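Local coordinates for monoglyceride lipase (Saccharomyces cerevisiae, PDB 4ZWN), which hydrolyses monoacylglycerols to free fatty acids and glycerol, with a strong preference for monounsaturated substrates, and also takes part in breaking down fatty acid ethyl esters, at residues Leu36-Glu39 against Ala44-Gly47; Thr93-Gln96 against Gly100-Ser103. The protein carries 2 engineered substitutions. All blocks are in the same frame, centred on the assembly; numbering follows the deposited sequence.

Contacts 1 and 2 follow one another along the chain: the hairpin of strands 37-41 and 44-51 closes before the loop after strand 89-94 folds back on itself. They lie about 7 Å apart, centre to centre, and share the mixed central sheet of the alpha/beta hydrolase fold, in which strand 44-51 lies between strands 37-41 and 89-94. Gly47 joins the two directly. Its O lies 2.9 Å from Asp95 N and its N lies 3.2 Å from Thr102 OG1, both probable hydrogen bonds. The outer hairpin is thereby tied to the loop at the end of strand 89-94, where Gln96 comes within about 9 Å of Ser144, the probable nucleophile, side chain to side chain.

Contact 1 (Leu36-Glu39 against Ala44-Gly47); sequences LQYE and AKFG
Ala44 brings its carbonyl near that of Glu39, Ala44 O 3.7 Å from Glu39 O. Next, Lys45 sends its side chain back across the strand pair to Tyr38. Its CG lies anti to the backbone N (chi1 -169°) and the chain bends at chi3, which lays Lys45 CE 3.6 Å from Tyr38 CD2 and lifts NZ over one face of the phenol ring. Lys45 NZ stands 4.5 Å from the centroid of the Tyr38 ring, displaced toward the rim, in a cation-pi contact between two exposed side chains. Phe46 and Glu39 exchange both backbone bonds of their hydrogen-bonded pair: Phe46 N to Glu39 O is 2.8 Å and Glu39 N to Phe46 O is 2.9 Å. Phe46 O also receives a CA-H...O contact from Tyr38 CA at 3.2 Å. The Phe46 ring turns its edge to Glu39 O, which lies near the ring plane, with Phe46 CB the nearest side-chain atom at 3.5 Å. Gly47, in the non-hydrogen-bonded pair with Tyr38, comes in close, its CA 3.2 Å from Gln37 O. With no side chain it leaves room for Leu36 CD2 and the Tyr38 ring, both of which lie against its CA. This is the antiparallel beta hairpin at the edge of the central sheet, strand 37-41 being outermost. On the face bearing Glu39 and Phe46 runs helix 113-134: Glu39 OE2 is hydrogen-bonded to His122 NE2, and Phe46 meets Phe123 edge-to-face. Beyond Gly47, strand 89-94 continues the sheet.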
loop_
_atom_site.group_PDB
_atom_site.type_symbol
_atom_site.label_atom_id
_atom_site.label_comp_id
_atom_site.label_asym_id
_atom_site.label_seq_id
_atom_site.Cartn_x
_atom_site.Cartn_y
_atom_site.Cartn_z
ATOM N N LEU A 36 -18.166 2.861 -6.718
ATOM C CA LEU A 36 -16.902 2.923 -7.456
ATOM C C LEU A 36 -16.998 4.138 -8.415
ATOM O O LEU A 36 -17.846 4.142 -9.359
ATOM C CB LEU A 36 -16.594 1.601 -8.188
ATOM C CG LEU A 36 -15.103 1.338 -8.443
ATOM C CD1 LEU A 36 -14.763 -0.129 -8.701
ATOM C CD2 LEU A 36 -14.625 2.188 -9.602
ATOM N N GLN A 37 -16.147 5.153 -8.154
ATOM C CA GLN A 37 -16.197 6.479 -8.795
ATOM C C GLN A 37 -15.021 6.660 -9.753
ATOM O O GLN A 37 -13.937 6.082 -9.562
ATOM C CB GLN A 37 -16.156 7.541 -7.721
ATOM C CG GLN A 37 -17.136 8.676 -7.766
ATOM C CD GLN A 37 -17.370 9.302 -6.404
ATOM O OE1 GLN A 37 -17.208 8.656 -5.375
ATOM N NE2 GLN A 37 -17.735 10.576 -6.396
ATOM N N TYR A 38 -15.209 7.497 -10.760
ATOM C CA TYR A 38 -14.159 7.722 -11.737
ATOM C C TYR A 38 -13.759 9.189 -11.885
ATOM O O TYR A 38 -14.569 10.094 -11.724
ATOM C CB TYR A 38 -14.597 7.152 -13.097
ATOM C CG TYR A 38 -14.766 5.643 -13.116
ATOM C CD1 TYR A 38 -15.981 5.059 -12.793
ATOM C CD2 TYR A 38 -13.701 4.806 -13.432
ATOM C CE1 TYR A 38 -16.140 3.668 -12.798
ATOM C CE2 TYR A 38 -13.845 3.423 -13.440
ATOM C CZ TYR A 38 -15.064 2.859 -13.123
ATOM O OH TYR A 38 -15.180 1.486 -13.141
ATOM N N GLU A 39 -12.482 9.402 -12.169
ATOM C CA GLU A 39 -11.944 10.740 -12.356
ATOM C C GLU A 39 -10.770 10.714 -13.320
ATOM O O GLU A 39 -9.878 9.875 -13.194
ATOM C CB GLU A 39 -11.502 11.348 -11.024
ATOM C CG GLU A 39 -10.787 12.665 -11.177
ATOM C CD GLU A 39 -10.606 13.377 -9.862
ATOM O OE1 GLU A 39 -11.401 13.118 -8.934
ATOM O OE2 GLU A 39 -9.667 14.193 -9.759
ATOM N N ALA A 44 -5.573 9.343 -17.989
ATOM C CA ALA A 44 -6.040 8.093 -17.401
ATOM C C ALA A 44 -7.342 8.290 -16.629
ATOM O O ALA A 44 -7.547 9.322 -15.988
ATOM C CB ALA A 44 -4.970 7.502 -16.497
ATOM N N LYS A 45 -8.223 7.298 -16.705
ATOM C CA LYS A 45 -9.483 7.337 -15.976
ATOM C C LYS A 45 -9.355 6.541 -14.685
ATOM O O LYS A 45 -9.489 5.318 -14.681
ATOM C CB LYS A 45 -10.630 6.788 -16.831
ATOM C CG LYS A 45 -12.005 7.038 -16.233
ATOM C CD LYS A 45 -13.119 6.433 -17.072
ATOM C CE LYS A 45 -13.126 4.917 -16.979
ATOM N NZ LYS A 45 -14.351 4.330 -17.591
ATOM N N PHE A 46 -9.088 7.246 -13.592
ATOM C CA PHE A 46 -8.846 6.609 -12.304
ATOM C C PHE A 46 -10.138 6.205 -11.598
ATOM O O PHE A 46 -11.006 7.041 -11.344
ATOM C CB PHE A 46 -8.038 7.540 -11.396
ATOM C CG PHE A 46 -6.624 7.755 -11.848
ATOM C CD1 PHE A 46 -6.309 8.782 -12.722
ATOM C CD2 PHE A 46 -5.607 6.937 -11.393
ATOM C CE1 PHE A 46 -5.006 8.982 -13.138
ATOM C CE2 PHE A 46 -4.301 7.133 -11.805
ATOM C CZ PHE A 46 -4.002 8.156 -12.679
ATOM N N GLY A 47 -10.256 4.919 -11.283
ATOM C CA GLY A 47 -11.332 4.448 -10.432
ATOM C C GLY A 47 -10.944 4.641 -8.977
ATOM O O GLY A 47 -9.830 4.300 -8.579
#

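Contact 2 (Thr93-Gln96 against Gly100-Ser103); sequences TFDQ and GVTS
Two hydrogen bonds draw the loop back onto Asp95. Thr102 OG1 donates to Asp95 O at 2.5 Å, very short, so the exact length is doubtful, and Val101 N donates to Asp95 OD2 at 3.0 Å. The second bond is nearly straight, 167° at the hydrogen, and reaches the anti side of the carboxylate from 27° out of its plane. Asp95 thus holds the loop at two points, one on its backbone and one on its side chain, with CG anti to the carbonyl carbon (chi1 -68°) and the carboxylate directed at the incoming amide. Its other oxygen, OD1, has a weak hydrogen bond from Thr74 N. Replacing Asp95 by an alanine would probably leave the Val101 amide without its acceptor and open a gap beside Gly100. The Thr102 hydroxyl also meets strand 44-51, through Gly47. The loop follows strand 89-94 of the alpha/beta hydrolase sheet and leads on toward helix 113-134. On the nearby Gln96, the backbone N is bonded to His68 NE2, while the side chain points away from the loop and packs on Met145 and Ile149 of helix 145-156, near the probable nucleophile elbow. Gly100, with positive phi, passes right under the carboxylate, its CA 3.4 Å from Asp95 OD2; a beta carbon there would clash with that oxygen. Val101 brings CG2 to 3.4 Å from Asp95 OD2, its side chain crossing that of Asp95 at a slant. Farther out, Thr102 CB rests 3.7 Å from Gln96 O.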
loop_
_atom_site.group_PDB
_atom_site.type_symbol
_atom_site.label_atom_id
_atom_site.label_comp_id
_atom_site.label_asym_id
_atom_site.label_seq_id
_atom_site.Cartn_x
_atom_site.Cartn_y
_atom_site.Cartn_z
ATOM N N THR A 93 -9.062 5.357 -1.430
ATOM C CA THR A 93 -8.140 4.575 -2.235
ATOM C C THR A 93 -8.489 4.728 -3.706
ATOM O O THR A 93 -9.610 5.095 -4.058
ATOM C CB THR A 93 -8.155 3.083 -1.841
ATOM O OG1 THR A 93 -7.072 2.405 -2.489
ATOM C CG2 THR A 93 -9.469 2.429 -2.237
ATOM N N PHE A 94 -7.516 4.460 -4.564
ATOM C CA PHE A 94 -7.733 4.532 -5.998
ATOM C C PHE A 94 -6.889 3.476 -6.690
ATOM O O PHE A 94 -5.776 3.181 -6.254
ATOM C CB PHE A 94 -7.395 5.930 -6.531
ATOM C CG PHE A 94 -5.940 6.298 -6.404
ATOM C CD1 PHE A 94 -5.437 6.791 -5.212
ATOM C CD2 PHE A 94 -5.079 6.156 -7.482
ATOM C CE1 PHE A 94 -4.101 7.131 -5.093
ATOM C CE2 PHE A 94 -3.743 6.495 -7.372
ATOM C CZ PHE A 94 -3.252 6.984 -6.177
ATOM N N ASP A 95 -7.428 2.889 -7.753
ATOM C CA ASP A 95 -6.641 1.991 -8.583
ATOM C C ASP A 95 -5.605 2.828 -9.323
ATOM O O ASP A 95 -5.954 3.710 -10.103
ATOM C CB ASP A 95 -7.529 1.215 -9.562
ATOM C CG ASP A 95 -8.436 0.208 -8.865
ATOM O OD1 ASP A 95 -8.251 -0.039 -7.654
ATOM O OD2 ASP A 95 -9.329 -0.350 -9.537
ATOM N N GLN A 96 -4.329 2.567 -9.053
ATOM C CA GLN A 96 -3.252 3.364 -9.629
ATOM C C GLN A 96 -3.085 3.082 -11.116
ATOM O O GLN A 96 -3.574 2.073 -11.626
ATOM C CB GLN A 96 -1.933 3.092 -8.902
ATOM C CG GLN A 96 -1.978 3.320 -7.401
ATOM C CD GLN A 96 -0.684 2.917 -6.720
ATOM O OE1 GLN A 96 0.370 3.502 -6.970
ATOM N NE2 GLN A 96 -0.757 1.906 -5.862
ATOM N N GLY A 100 -5.813 -2.276 -11.687
ATOM C CA GLY A 100 -7.245 -2.210 -11.448
ATOM C C GLY A 100 -8.073 -1.804 -12.650
ATOM O O GLY A 100 -7.739 -2.140 -13.784
ATOM N N VAL A 101 -9.156 -1.074 -12.395
ATOM C CA VAL A 101 -10.057 -0.631 -13.452
ATOM C C VAL A 101 -9.546 0.638 -14.131
ATOM O O VAL A 101 -10.106 1.086 -15.131
ATOM C CB VAL A 101 -11.481 -0.372 -12.910
ATOM C CG1 VAL A 101 -12.055 -1.640 -12.293
ATOM C CG2 VAL A 101 -11.468 0.763 -11.898
ATOM N N THR A 102 -8.479 1.211 -13.581
ATOM C CA THR A 102 -7.870 2.413 -14.142
ATOM C C THR A 102 -7.179 2.117 -15.468
ATOM O O THR A 102 -7.276 2.893 -16.420
ATOM C CB THR A 102 -6.845 3.030 -13.168
ATOM O OG1 THR A 102 -7.516 3.463 -11.979
ATOM C CG2 THR A 102 -6.138 4.221 -13.805
ATOM N N SER A 103 -6.486 0.985 -15.525
ATOM C CA SER A 103 -5.723 0.621 -16.712
ATOM C C SER A 103 -5.939 -0.832 -17.125
ATOM O O SER A 103 -5.123 -1.697 -16.808
ATOM C CB SER A 103 -4.237 0.876 -16.472
ATOM O OG SER A 103 -4.005 2.237 -16.157
#